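Local structure of alpha,alpha-trehalose-phosphate synthase (UDP-forming) (Burkholderia xenovorans, 5V0T) at residues F98-D103 with F167-V172; E113-V118 with L143-Q148; L271-D276 with R364-G369; G283-F288 with R325-G330. The protein belongs to glycosyltransferase family 20, a family of the GT-B clan, whose members have two facing Rossmann-like domains with ligands bound in the cleft between them. All coordinates share one frame; numbering follows the deposited sequence.

The four contacts fall into two nested pairs, one in each half of a GT-B fold. Interaction 1 joins the end of helix 79-98 to the loop leading into helix 170-173, and interaction 2 lies within the loop it closes, their centres about 20 Å apart. Further along the chain, interaction 3 pairs strands 270-275 and 368-371 of the six-stranded parallel sheet, while interaction 4, nested inside it and about 17 Å away between centres, packs helices 284-297 and 319-339. These two touch through the D276-R287 salt bridge. Interactions 2 and 3, about 39 Å apart between centres, lie on opposite sides of the chain's centre. Each pair of contacts thus lies within one Rossmann-like half.

Interaction 1 of 4, residues F98-D103 with F167-V172; sequences FHYRAD and FPASQV. With EDO (1,2-ethanediol), chain L.
With chi1 near -77° in F98 and -70° in Y100, CG of each is anti to its own carbonyl carbon, and from there the two rings reach P168 along different lines. F98 offers a face: P168 CD sits 3.8 Å from the centroid of the F98 ring, a CH-pi contact over the face, displaced toward the rim. The edge of the same ring is directed at the face of F167 in a T-shaped pair, the planes at 65°. Y100 works instead through its end. A169 N donates to Y100 OH at 3.0 Å in a nearly straight bond, while a water at the ring's edge, in its plane, also bonds to this hydroxyl. Beside them, P168 CB lies 4.0 Å from Y100 CE1, and V172 CG2 comes within 3.9 Å of Y100 CE2. F98 O is buried here without a partner in the model. Elsewhere R375 makes a cation-pi contact with Y100, and L173 packs against F98, F167 and P168. The positive phi of Y100 makes it the C-prime residue of a Schellman motif, which ends helix 79-98, and the tyrosine hydroxyl there meets the backbone N of A169, the N-cap residue of helix 170-173.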
loop_
_atom_site.group_PDB
_atom_site.type_symbol
_atom_site.label_atom_id
_atom_site.label_comp_id
_atom_site.label_asym_id
_atom_site.label_seq_id
_atom_site.Cartn_x
_atom_site.Cartn_y
_atom_site.Cartn_z
ATOM N N PHE A 98 2.551 -1.754 12.974
ATOM C CA PHE A 98 1.753 -0.686 12.385
ATOM C C PHE A 98 0.505 -1.225 11.698
ATOM O O PHE A 98 -0.435 -0.461 11.454
ATOM C CB PHE A 98 2.584 0.114 11.370
ATOM C CG PHE A 98 3.556 1.096 11.985
ATOM C CD1 PHE A 98 4.353 0.742 13.074
ATOM C CD2 PHE A 98 3.701 2.364 11.445
ATOM C CE1 PHE A 98 5.252 1.642 13.629
ATOM C CE2 PHE A 98 4.601 3.272 11.989
ATOM C CZ PHE A 98 5.382 2.910 13.078
ATOM N N HIS A 99 0.475 -2.521 11.374
ATOM C CA HIS A 99 -0.735 -3.164 10.882
ATOM C C HIS A 99 -1.501 -3.897 11.989
ATOM O O HIS A 99 -2.291 -4.811 11.702
ATOM C CB HIS A 99 -0.374 -4.087 9.720
ATOM C CG HIS A 99 0.037 -3.334 8.493
ATOM N ND1 HIS A 99 1.337 -2.923 8.271
ATOM C CD2 HIS A 99 -0.690 -2.863 7.450
ATOM C CE1 HIS A 99 1.398 -2.250 7.135
ATOM N NE2 HIS A 99 0.186 -2.217 6.605
ATOM N N TYR A 100 -1.287 -3.504 13.253
ATOM C CA TYR A 100 -2.071 -4.001 14.390
ATOM C C TYR A 100 -1.880 -5.506 14.577
ATOM O O TYR A 100 -2.809 -6.233 14.926
ATOM C CB TYR A 100 -3.558 -3.644 14.233
ATOM C CG TYR A 100 -3.861 -2.160 14.387
ATOM C CD1 TYR A 100 -3.472 -1.240 13.420
ATOM C CD2 TYR A 100 -4.553 -1.681 15.498
ATOM C CE1 TYR A 100 -3.757 0.127 13.556
ATOM C CE2 TYR A 100 -4.842 -0.312 15.647
ATOM C CZ TYR A 100 -4.441 0.580 14.673
ATOM O OH TYR A 100 -4.718 1.924 14.816
ATOM N N ARG A 101 -0.664 -5.984 14.315
ATOM C CA ARG A 101 -0.346 -7.385 14.549
ATOM C C ARG A 101 0.795 -7.515 15.550
ATOM O O ARG A 101 1.857 -8.047 15.219
ATOM C CB ARG A 101 0.007 -8.101 13.241
ATOM C CG ARG A 101 -1.195 -8.307 12.301
ATOM C CD ARG A 101 -2.351 -9.066 12.995
ATOM N NE ARG A 101 -1.980 -10.416 13.408
ATOM C CZ ARG A 101 -2.031 -11.476 12.602
ATOM N NH1 ARG A 101 -2.417 -11.345 11.333
ATOM N NH2 ARG A 101 -1.690 -12.671 13.059
ATOM N N ALA A 102 0.580 -7.056 16.786
ATOM C CA ALA A 102 1.636 -7.183 17.785
ATOM C C ALA A 102 1.973 -8.639 18.054
ATOM O O ALA A 102 3.104 -8.940 18.445
ATOM C CB ALA A 102 1.235 -6.467 19.077
ATOM N N ASP A 103 1.035 -9.552 17.795
ATOM C CA ASP A 103 1.309 -10.976 17.963
ATOM C C ASP A 103 2.407 -11.467 17.026
ATOM O O ASP A 103 3.080 -12.454 17.335
ATOM C CB ASP A 103 0.040 -11.786 17.719
ATOM C CG ASP A 103 -0.509 -11.598 16.308
ATOM O OD1 ASP A 103 -0.891 -10.458 15.950
ATOM O OD2 ASP A 103 -0.566 -12.597 15.563
ATOM N N PHE A 167 -0.658 4.730 10.487
ATOM C CA PHE A 167 -0.002 5.036 11.761
ATOM C C PHE A 167 -0.852 4.465 12.886
ATOM O O PHE A 167 -2.006 4.884 13.046
ATOM C CB PHE A 167 0.203 6.532 11.965
ATOM C CG PHE A 167 1.199 6.841 13.057
ATOM C CD1 PHE A 167 0.816 6.827 14.394
ATOM C CD2 PHE A 167 2.539 7.057 12.747
ATOM C CE1 PHE A 167 1.746 7.098 15.396
ATOM C CE2 PHE A 167 3.471 7.319 13.746
ATOM C CZ PHE A 167 3.076 7.334 15.065
ATOM N N PRO A 168 -0.342 3.524 13.677
ATOM C CA PRO A 168 -1.203 2.823 14.631
ATOM C C PRO A 168 -1.557 3.697 15.824
ATOM O O PRO A 168 -0.839 4.630 16.183
ATOM C CB PRO A 168 -0.347 1.630 15.066
ATOM C CG PRO A 168 1.067 2.182 14.985
ATOM C CD PRO A 168 1.036 3.006 13.705
ATOM N N ALA A 169 -2.695 3.366 16.435
ATOM C CA ALA A 169 -3.088 3.950 17.708
ATOM C C ALA A 169 -1.897 3.974 18.660
ATOM O O ALA A 169 -1.073 3.055 18.669
ATOM C CB ALA A 169 -4.239 3.136 18.307
ATOM N N SER A 170 -1.786 5.048 19.445
ATOM C CA SER A 170 -0.624 5.175 20.324
ATOM C C SER A 170 -0.447 3.949 21.221
ATOM O O SER A 170 0.687 3.512 21.461
ATOM C CB SER A 170 -0.721 6.450 21.164
ATOM O OG SER A 170 -1.822 6.405 22.049
ATOM N N GLN A 171 -1.552 3.373 21.720
ATOM C CA GLN A 171 -1.447 2.217 22.614
ATOM C C GLN A 171 -0.846 1.013 21.909
ATOM O O GLN A 171 -0.211 0.167 22.549
ATOM C CB GLN A 171 -2.821 1.831 23.179
ATOM C CG GLN A 171 -3.290 2.701 24.320
ATOM C CD GLN A 171 -2.343 2.603 25.515
ATOM O OE1 GLN A 171 -1.959 1.509 25.925
ATOM N NE2 GLN A 171 -1.927 3.744 26.038
ATOM N N VAL A 172 -1.089 0.894 20.610
ATOM C CA VAL A 172 -0.527 -0.186 19.810
ATOM C C VAL A 172 0.942 0.090 19.488
ATOM O O VAL A 172 1.776 -0.821 19.516
ATOM C CB VAL A 172 -1.381 -0.365 18.537
ATOM C CG1 VAL A 172 -0.678 -1.247 17.522
ATOM C CG2 VAL A 172 -2.770 -0.939 18.906
HETATM C C1 EDO L . -4.234 -5.328 17.634
HETATM O O1 EDO L . -5.352 -5.846 18.374
HETATM C C2 EDO L . -3.019 -5.125 18.547
HETATM O O2 EDO L . -1.787 -5.246 17.811
HETATM O O HOH W 1 -4.379 4.037 13.078
#

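Interaction 2 of 4, residues E113-V118 with L143-Q148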
loop_
_atom_site.group_PDB
_atom_site.type_symbol
_atom_site.label_atom_id
_atom_site.label_comp_id
_atom_site.label_asym_id
_atom_site.label_seq_id
_atom_site.Cartn_x
_atom_site.Cartn_y
_atom_site.Cartn_z
ATOM N N GLU A 113 19.544 -1.528 15.872
ATOM C CA GLU A 113 20.771 -0.756 15.672
ATOM C C GLU A 113 21.196 -0.750 14.209
ATOM O O GLU A 113 21.635 0.280 13.689
ATOM C CB GLU A 113 21.897 -1.309 16.538
ATOM C CG GLU A 113 21.735 -1.032 18.006
ATOM C CD GLU A 113 22.770 -1.763 18.833
ATOM O OE1 GLU A 113 22.541 -1.908 20.052
ATOM O OE2 GLU A 113 23.802 -2.197 18.264
ATOM N N GLY A 114 21.092 -1.897 13.534
ATOM C CA GLY A 114 21.424 -1.943 12.116
ATOM C C GLY A 114 20.467 -1.123 11.263
ATOM O O GLY A 114 20.885 -0.454 10.315
ATOM N N TYR A 115 19.175 -1.170 11.587
ATOM C CA TYR A 115 18.192 -0.282 10.974
ATOM C C TYR A 115 18.636 1.173 11.053
ATOM O O TYR A 115 18.604 1.906 10.055
ATOM C CB TYR A 115 16.852 -0.482 11.677
ATOM C CG TYR A 115 15.728 0.476 11.337
ATOM C CD1 TYR A 115 14.894 0.233 10.251
ATOM C CD2 TYR A 115 15.462 1.588 12.134
ATOM C CE1 TYR A 115 13.819 1.078 9.954
ATOM C CE2 TYR A 115 14.394 2.445 11.842
ATOM C CZ TYR A 115 13.581 2.182 10.751
ATOM O OH TYR A 115 12.511 3.008 10.452
ATOM N N TRP A 116 19.043 1.608 12.247
ATOM C CA TRP A 116 19.536 2.970 12.424
ATOM C C TRP A 116 20.811 3.202 11.626
ATOM O O TRP A 116 20.991 4.264 11.016
ATOM C CB TRP A 116 19.804 3.241 13.913
ATOM C CG TRP A 116 19.387 4.608 14.330
ATOM C CD1 TRP A 116 20.179 5.716 14.467
ATOM C CD2 TRP A 116 18.055 5.024 14.623
ATOM N NE1 TRP A 116 19.411 6.796 14.849
ATOM C CE2 TRP A 116 18.106 6.397 14.949
ATOM C CE3 TRP A 116 16.820 4.364 14.653
ATOM C CZ2 TRP A 116 16.972 7.119 15.305
ATOM C CZ3 TRP A 116 15.700 5.077 15.008
ATOM C CH2 TRP A 116 15.782 6.445 15.335
ATOM N N ARG A 117 21.718 2.223 11.638
ATOM C CA ARG A 117 22.984 2.356 10.923
ATOM C C ARG A 117 22.775 2.426 9.413
ATOM O O ARG A 117 23.428 3.223 8.728
ATOM C CB ARG A 117 23.906 1.186 11.293
ATOM C CG ARG A 117 25.273 1.205 10.601
ATOM C CD ARG A 117 26.077 -0.084 10.838
ATOM N NE ARG A 117 25.472 -1.211 10.133
ATOM C CZ ARG A 117 24.858 -2.224 10.730
ATOM N NH1 ARG A 117 24.792 -2.272 12.055
ATOM N NH2 ARG A 117 24.321 -3.196 10.002
ATOM N N VAL A 118 21.874 1.602 8.868
ATOM C CA VAL A 118 21.653 1.603 7.425
ATOM C C VAL A 118 21.029 2.921 6.976
ATOM O O VAL A 118 21.391 3.464 5.927
ATOM C CB VAL A 118 20.798 0.384 7.022
ATOM C CG1 VAL A 118 20.312 0.491 5.569
ATOM C CG2 VAL A 118 21.609 -0.881 7.233
ATOM N N LEU A 143 12.412 4.268 6.564
ATOM C CA LEU A 143 13.283 5.441 6.506
ATOM C C LEU A 143 12.876 6.512 7.521
ATOM O O LEU A 143 13.182 7.693 7.346
ATOM C CB LEU A 143 13.310 5.990 5.073
ATOM C CG LEU A 143 13.875 4.980 4.064
ATOM C CD1 LEU A 143 13.659 5.457 2.644
ATOM C CD2 LEU A 143 15.362 4.749 4.322
ATOM N N ILE A 144 12.213 6.102 8.603
ATOM C CA ILE A 144 11.846 7.023 9.690
ATOM C C ILE A 144 13.049 7.811 10.222
ATOM O O ILE A 144 12.898 9.017 10.470
ATOM C CB ILE A 144 11.128 6.260 10.811
ATOM C CG1 ILE A 144 9.716 5.861 10.342
ATOM C CG2 ILE A 144 11.073 7.090 12.128
ATOM C CD1 ILE A 144 9.014 4.814 11.253
ATOM N N PRO A 145 14.243 7.230 10.403
ATOM C CA PRO A 145 15.386 8.013 10.912
ATOM C C PRO A 145 16.095 8.885 9.884
ATOM O O PRO A 145 17.118 9.477 10.228
ATOM C CB PRO A 145 16.359 6.930 11.423
ATOM C CG PRO A 145 15.534 5.655 11.513
ATOM C CD PRO A 145 14.551 5.789 10.387
ATOM N N PHE A 146 15.585 8.997 8.651
ATOM C CA PHE A 146 16.376 9.546 7.551
ATOM C C PHE A 146 16.615 11.045 7.692
ATOM O O PHE A 146 17.711 11.523 7.390
ATOM C CB PHE A 146 15.693 9.252 6.212
ATOM C CG PHE A 146 16.640 9.242 5.044
ATOM C CD1 PHE A 146 17.446 8.141 4.795
ATOM C CD2 PHE A 146 16.725 10.331 4.188
ATOM C CE1 PHE A 146 18.326 8.128 3.714
ATOM C CE2 PHE A 146 17.609 10.323 3.101
ATOM C CZ PHE A 146 18.411 9.220 2.872
ATOM N N ALA A 147 15.601 11.817 8.099
ATOM C CA ALA A 147 15.821 13.257 8.251
ATOM C C ALA A 147 16.854 13.529 9.331
ATOM O O ALA A 147 17.744 14.374 9.159
ATOM C CB ALA A 147 14.519 13.980 8.587
ATOM N N GLN A 148 16.752 12.805 10.447
ATOM C CA GLN A 148 17.710 12.957 11.540
ATOM C C GLN A 148 19.132 12.699 11.052
ATOM O O GLN A 148 20.052 13.474 11.343
ATOM C CB GLN A 148 17.315 12.003 12.671
ATOM C CG GLN A 148 17.981 12.204 14.019
ATOM C CD GLN A 148 17.623 11.076 14.988
ATOM O OE1 GLN A 148 18.063 9.938 14.807
ATOM N NE2 GLN A 148 16.808 11.382 16.003
#
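P145 is received by two aromatic side chains, Y115 and W116, that leave neighbouring positions of helix 109-126. Y115 has CG anti to its backbone nitrogen (chi1 172°), which extends the phenol across the proline at about a right angle; Y115 CE2 comes within 3.4 Å of P145 CG. The chi1 of W116, -140°, lies away from the staggered values. That rotation turns a face of the indole toward the proline, P145 CG standing 3.7 Å from the centroid of the six-membered ring of W116, a CH-pi contact over the face. P145 CB lies over the same indole, toward the rim, 3.9 Å from W116 CZ2. Q148 comes to a different part of the indole. Its chain is extended beyond CG, with the amide plane 53° from that of the indole, and it brings Q148 OE1 to the indole edge, 3.1 Å from W116 CZ2. The phenol oxygen continues past the proline to I144, where Y115 OH and I144 CB are 3.6 Å apart, but its hydrogen bond goes to Y141 O. Around the group, A185 touches W116 and Q148, and F89 meets the ring of Y115. Chemically the contact is mostly apolar: carbon-hydrogen groups of a proline at the N-cap position of helix 146-152 lie against aromatic rings, the indole edge meets an amide oxygen, and the phenol's polarity is satisfied by a backbone carbonyl.

Interaction 3 of 4, residues L271-D276 with R364-G369; sequences LIMSVD and RTAHVG
V368 O receives M273 N at 2.9 Å, nearly along the carbonyl axis, with an N-H...O angle of 165°, and a CA-H...O contact from I272 CA reaches the same oxygen at 3.5 Å. The amide of the same residue, V368 N, donates to L271 O at 3.2 Å, in the carbonyl plane. V368 therefore bonds to the residues on either side of its partner I272, the pattern of parallel strands. I272 and V368 lie side by side and point the same way, with I272 CG1 4.0 Å from V368 CB. On the other face M273 CB meets A366 CB at 3.6 Å, and beside it L271 CD2 packs on A366 CB. Just before strand 368-371 begins, a side chain prolongs the pairing: H367, its CG set anti to the carbonyl carbon (chi1 -59°), accepts L271 N at ND1, 3.1 Å away. The donor stands 31° out of the imidazole plane. Strand 305-310 borders strand 270-275 on its other edge, and V275 reaches the bound uridine-5'-diphosphate. Because H367 ND1 accepts, it carries no hydrogen there, and a neutral ring would probably hold its proton on NE2.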
loop_
_atom_site.group_PDB
_atom_site.type_symbol
_atom_site.label_atom_id
_atom_site.label_comp_id
_atom_site.label_asym_id
_atom_site.label_seq_id
_atom_site.Cartn_x
_atom_site.Cartn_y
_atom_site.Cartn_z
ATOM N N LEU A 271 -17.664 -13.259 -11.963
ATOM C CA LEU A 271 -16.284 -13.251 -11.493
ATOM C C LEU A 271 -16.142 -12.333 -10.292
ATOM O O LEU A 271 -16.438 -11.138 -10.379
ATOM C CB LEU A 271 -15.330 -12.810 -12.604
ATOM C CG LEU A 271 -13.858 -12.688 -12.220
ATOM C CD1 LEU A 271 -13.306 -14.048 -11.759
ATOM C CD2 LEU A 271 -13.074 -12.163 -13.412
ATOM N N ILE A 272 -15.695 -12.897 -9.179
ATOM C CA ILE A 272 -15.165 -12.129 -8.058
ATOM C C ILE A 272 -13.648 -12.102 -8.202
ATOM O O ILE A 272 -13.009 -13.149 -8.356
ATOM C CB ILE A 272 -15.584 -12.755 -6.717
ATOM C CG1 ILE A 272 -17.114 -12.865 -6.625
ATOM C CG2 ILE A 272 -14.981 -11.975 -5.538
ATOM C CD1 ILE A 272 -17.598 -13.760 -5.468
ATOM N N MET A 273 -13.055 -10.909 -8.143
ATOM C CA MET A 273 -11.618 -10.786 -8.358
ATOM C C MET A 273 -10.931 -10.070 -7.201
ATOM O O MET A 273 -11.422 -9.056 -6.702
ATOM C CB MET A 273 -11.325 -10.053 -9.672
ATOM C CG MET A 273 -9.815 -9.919 -9.974
ATOM S SD MET A 273 -9.614 -9.373 -11.665
ATOM C CE MET A 273 -7.817 -9.186 -11.731
ATOM N N SER A 274 -9.781 -10.600 -6.794
ATOM C CA SER A 274 -8.913 -9.982 -5.803
ATOM C C SER A 274 -7.477 -9.994 -6.314
ATOM O O SER A 274 -7.061 -10.919 -7.022
ATOM C CB SER A 274 -8.965 -10.724 -4.454
ATOM O OG SER A 274 -10.243 -10.621 -3.824
ATOM N N VAL A 275 -6.717 -8.971 -5.921
ATOM C CA VAL A 275 -5.291 -8.853 -6.233
ATOM C C VAL A 275 -4.603 -8.315 -4.989
ATOM O O VAL A 275 -4.877 -7.181 -4.583
ATOM C CB VAL A 275 -5.008 -7.905 -7.410
ATOM C CG1 VAL A 275 -3.510 -7.828 -7.637
ATOM C CG2 VAL A 275 -5.731 -8.345 -8.686
ATOM N N ASP A 276 -3.710 -9.111 -4.392
ATOM C CA ASP A 276 -3.063 -8.764 -3.125
ATOM C C ASP A 276 -1.702 -9.429 -3.060
ATOM O O ASP A 276 -1.625 -10.640 -3.253
ATOM C CB ASP A 276 -3.858 -9.268 -1.903
ATOM C CG ASP A 276 -5.303 -8.834 -1.891
ATOM O OD1 ASP A 276 -6.097 -9.367 -2.696
ATOM O OD2 ASP A 276 -5.656 -7.992 -1.028
ATOM N N ARG A 364 -11.894 -4.910 -15.261
ATOM C CA ARG A 364 -13.058 -4.465 -16.022
ATOM C C ARG A 364 -14.034 -5.604 -16.319
ATOM O O ARG A 364 -15.212 -5.340 -16.575
ATOM C CB ARG A 364 -12.588 -3.800 -17.329
ATOM C CG ARG A 364 -13.649 -3.055 -18.174
ATOM C CD ARG A 364 -12.945 -2.285 -19.296
ATOM N NE ARG A 364 -13.819 -1.434 -20.117
ATOM C CZ ARG A 364 -13.992 -0.125 -19.927
ATOM N NH1 ARG A 364 -13.376 0.505 -18.921
ATOM N NH2 ARG A 364 -14.794 0.559 -20.734
ATOM N N THR A 365 -13.585 -6.858 -16.282
ATOM C CA THR A 365 -14.480 -7.988 -16.494
ATOM C C THR A 365 -15.048 -8.570 -15.203
ATOM O O THR A 365 -15.864 -9.488 -15.272
ATOM C CB THR A 365 -13.761 -9.114 -17.248
ATOM O OG1 THR A 365 -12.952 -9.846 -16.324
ATOM C CG2 THR A 365 -12.867 -8.555 -18.340
ATOM N N ALA A 366 -14.627 -8.084 -14.035
ATOM C CA ALA A 366 -14.996 -8.685 -12.758
ATOM C C ALA A 366 -16.245 -8.014 -12.189
ATOM O O ALA A 366 -16.250 -6.802 -11.940
ATOM C CB ALA A 366 -13.834 -8.573 -11.768
ATOM N N HIS A 367 -17.293 -8.814 -11.962
ATOM C CA HIS A 367 -18.536 -8.300 -11.384
ATOM C C HIS A 367 -18.328 -7.755 -9.981
ATOM O O HIS A 367 -19.063 -6.854 -9.545
ATOM C CB HIS A 367 -19.583 -9.415 -11.353
ATOM C CG HIS A 367 -19.875 -9.972 -12.701
ATOM N ND1 HIS A 367 -19.043 -10.879 -13.321
ATOM C CD2 HIS A 367 -20.874 -9.708 -13.575
ATOM C CE1 HIS A 367 -19.525 -11.157 -14.520
ATOM N NE2 HIS A 367 -20.634 -10.462 -14.697
ATOM N N VAL A 368 -17.333 -8.274 -9.268
ATOM C CA VAL A 368 -17.064 -7.861 -7.895
ATOM C C VAL A 368 -15.560 -7.688 -7.712
ATOM O O VAL A 368 -14.785 -8.608 -8.042
ATOM C CB VAL A 368 -17.604 -8.869 -6.861
ATOM C CG1 VAL A 368 -17.304 -8.365 -5.442
ATOM C CG2 VAL A 368 -19.112 -9.082 -7.058
ATOM N N GLY A 369 -15.163 -6.530 -7.222
ATOM C CA GLY A 369 -13.803 -6.296 -6.748
ATOM C C GLY A 369 -13.773 -6.494 -5.245
ATOM O O GLY A 369 -14.460 -5.790 -4.499
#

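Interaction 4 of 4, residues G283-F288 with R325-G330; sequences GLVERF and RLQLEG
L328 points one methyl at the middle of the F288 ring. L328 CD1 lies 3.5 Å from the centroid of that ring and only 8° off its normal, a centred CH-pi contact in which the leucine and the phenyl meet at about a right angle. The torsions of L328 make this possible: CG is anti to the backbone nitrogen, and chi2 of 62° then sends the two methyls to different targets. L328 CD1 faces the ring and also comes 3.6 Å from L284 O, while L328 CD2 rests 3.8 Å from L284 CD1. L284 and L328 meet at a slant, with L284 CB 3.7 Å from L328 CD1. At the more exposed flank, V285 and Q327 cross nearly perpendicular. V285 CG2 lies 3.7 Å from Q327 CG and as close to its amide carbon, so the extended glutamine lays its aliphatic part over the valine. No hydrogen bond links the segments; the contact rests on van der Waals and CH-pi packing. The segments of helix run almost parallel, 7° apart, their axes 9.6 Å from each other. The two helices are the crossovers of successive beta-alpha-beta units, between strands 270-275, 305-310 and 347-350. On the sheet side F288 meets F307 of strand 305-310 and I347 of strand 347-350, and L328 rests on Y349. R287 reaches back to D276, just after strand 270-275.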
loop_
_atom_site.group_PDB
_atom_site.type_symbol
_atom_site.label_atom_id
_atom_site.label_comp_id
_atom_site.label_asym_id
_atom_site.label_seq_id
_atom_site.Cartn_x
_atom_site.Cartn_y
_atom_site.Cartn_z
ATOM N N GLY A 283 -5.885 -9.895 4.988
ATOM C CA GLY A 283 -7.077 -10.621 5.409
ATOM C C GLY A 283 -7.535 -11.694 4.445
ATOM O O GLY A 283 -8.744 -11.897 4.275
ATOM N N LEU A 284 -6.594 -12.418 3.842
ATOM C CA LEU A 284 -6.937 -13.365 2.783
ATOM C C LEU A 284 -7.634 -14.617 3.320
ATOM O O LEU A 284 -8.502 -15.173 2.633
ATOM C CB LEU A 284 -5.675 -13.734 1.985
ATOM C CG LEU A 284 -5.020 -12.520 1.295
ATOM C CD1 LEU A 284 -3.694 -12.890 0.646
ATOM C CD2 LEU A 284 -5.950 -11.860 0.248
ATOM N N VAL A 285 -7.294 -15.077 4.527
ATOM C CA VAL A 285 -7.999 -16.232 5.089
ATOM C C VAL A 285 -9.458 -15.881 5.346
ATOM O O VAL A 285 -10.364 -16.636 4.981
ATOM C CB VAL A 285 -7.306 -16.742 6.368
ATOM C CG1 VAL A 285 -8.206 -17.778 7.105
ATOM C CG2 VAL A 285 -5.960 -17.386 6.010
ATOM N N GLU A 286 -9.710 -14.712 5.951
ATOM C CA GLU A 286 -11.093 -14.306 6.210
ATOM C C GLU A 286 -11.849 -14.126 4.903
ATOM O O GLU A 286 -13.032 -14.475 4.802
ATOM C CB GLU A 286 -11.133 -12.998 7.011
ATOM C CG GLU A 286 -10.608 -13.105 8.455
ATOM C CD GLU A 286 -9.093 -13.025 8.550
ATOM O OE1 GLU A 286 -8.417 -12.949 7.505
ATOM O OE2 GLU A 286 -8.572 -13.021 9.684
ATOM N N ARG A 287 -11.176 -13.568 3.904
ATOM C CA ARG A 287 -11.763 -13.366 2.585
ATOM C C ARG A 287 -12.191 -14.690 1.953
ATOM O O ARG A 287 -13.293 -14.805 1.393
ATOM C CB ARG A 287 -10.732 -12.655 1.713
ATOM C CG ARG A 287 -11.205 -12.316 0.369
ATOM C CD ARG A 287 -10.198 -11.553 -0.410
ATOM N NE ARG A 287 -9.617 -10.417 0.308
ATOM C CZ ARG A 287 -8.644 -9.688 -0.210
ATOM N NH1 ARG A 287 -8.203 -10.017 -1.412
ATOM N NH2 ARG A 287 -8.101 -8.660 0.457
ATOM N N PHE A 288 -11.319 -15.699 2.017
ATOM C CA PHE A 288 -11.672 -17.017 1.488
ATOM C C PHE A 288 -12.827 -17.629 2.278
ATOM O O PHE A 288 -13.735 -18.230 1.697
ATOM C CB PHE A 288 -10.457 -17.956 1.515
ATOM C CG PHE A 288 -9.465 -17.750 0.372
ATOM C CD1 PHE A 288 -9.254 -16.497 -0.191
ATOM C CD2 PHE A 288 -8.734 -18.830 -0.116
ATOM C CE1 PHE A 288 -8.329 -16.313 -1.225
ATOM C CE2 PHE A 288 -7.805 -18.666 -1.150
ATOM C CZ PHE A 288 -7.605 -17.395 -1.705
ATOM N N ARG A 325 1.208 -17.899 3.804
ATOM C CA ARG A 325 1.016 -18.586 2.532
ATOM C C ARG A 325 0.483 -19.995 2.757
ATOM O O ARG A 325 -0.485 -20.415 2.112
ATOM C CB ARG A 325 2.320 -18.637 1.728
ATOM C CG ARG A 325 2.193 -19.491 0.448
ATOM C CD ARG A 325 3.572 -19.732 -0.219
ATOM N NE ARG A 325 3.468 -20.484 -1.473
ATOM C CZ ARG A 325 4.532 -20.927 -2.139
ATOM N NH1 ARG A 325 5.748 -20.687 -1.658
ATOM N NH2 ARG A 325 4.392 -21.592 -3.284
ATOM N N LEU A 326 1.103 -20.740 3.679
ATOM C CA LEU A 326 0.650 -22.095 3.971
ATOM C C LEU A 326 -0.799 -22.112 4.433
ATOM O O LEU A 326 -1.585 -22.975 4.013
ATOM C CB LEU A 326 1.540 -22.727 5.037
ATOM C CG LEU A 326 2.959 -23.114 4.641
ATOM C CD1 LEU A 326 3.748 -23.492 5.899
ATOM C CD2 LEU A 326 2.925 -24.283 3.641
ATOM N N GLN A 327 -1.164 -21.177 5.307
ATOM C CA GLN A 327 -2.529 -21.155 5.809
ATOM C C GLN A 327 -3.510 -20.930 4.670
ATOM O O GLN A 327 -4.513 -21.646 4.558
ATOM C CB GLN A 327 -2.688 -20.087 6.889
ATOM C CG GLN A 327 -4.074 -20.123 7.530
ATOM C CD GLN A 327 -4.252 -19.178 8.705
ATOM O OE1 GLN A 327 -3.508 -18.203 8.872
ATOM N NE2 GLN A 327 -5.256 -19.467 9.532
ATOM N N LEU A 328 -3.202 -19.979 3.782
ATOM C CA LEU A 328 -4.114 -19.637 2.689
ATOM C C LEU A 328 -4.246 -20.781 1.699
ATOM O O LEU A 328 -5.339 -21.038 1.176
ATOM C CB LEU A 328 -3.631 -18.383 1.964
ATOM C CG LEU A 328 -4.615 -17.838 0.918
ATOM C CD1 LEU A 328 -5.925 -17.425 1.635
ATOM C CD2 LEU A 328 -3.992 -16.661 0.146
ATOM N N GLU A 329 -3.140 -21.463 1.413
ATOM C CA GLU A 329 -3.194 -22.569 0.470
ATOM C C GLU A 329 -4.059 -23.709 0.996
ATOM O O GLU A 329 -4.802 -24.330 0.229
ATOM C CB GLU A 329 -1.770 -23.014 0.139
ATOM C CG GLU A 329 -1.149 -21.966 -0.785
ATOM C CD GLU A 329 0.327 -22.125 -1.068
ATOM O OE1 GLU A 329 0.796 -21.391 -1.967
ATOM O OE2 GLU A 329 1.025 -22.926 -0.400
ATOM N N GLY A 330 -4.002 -23.977 2.306
ATOM C CA GLY A 330 -4.898 -24.965 2.881
ATOM C C GLY A 330 -6.358 -24.549 2.802
ATOM O O GLY A 330 -7.234 -25.388 2.600
#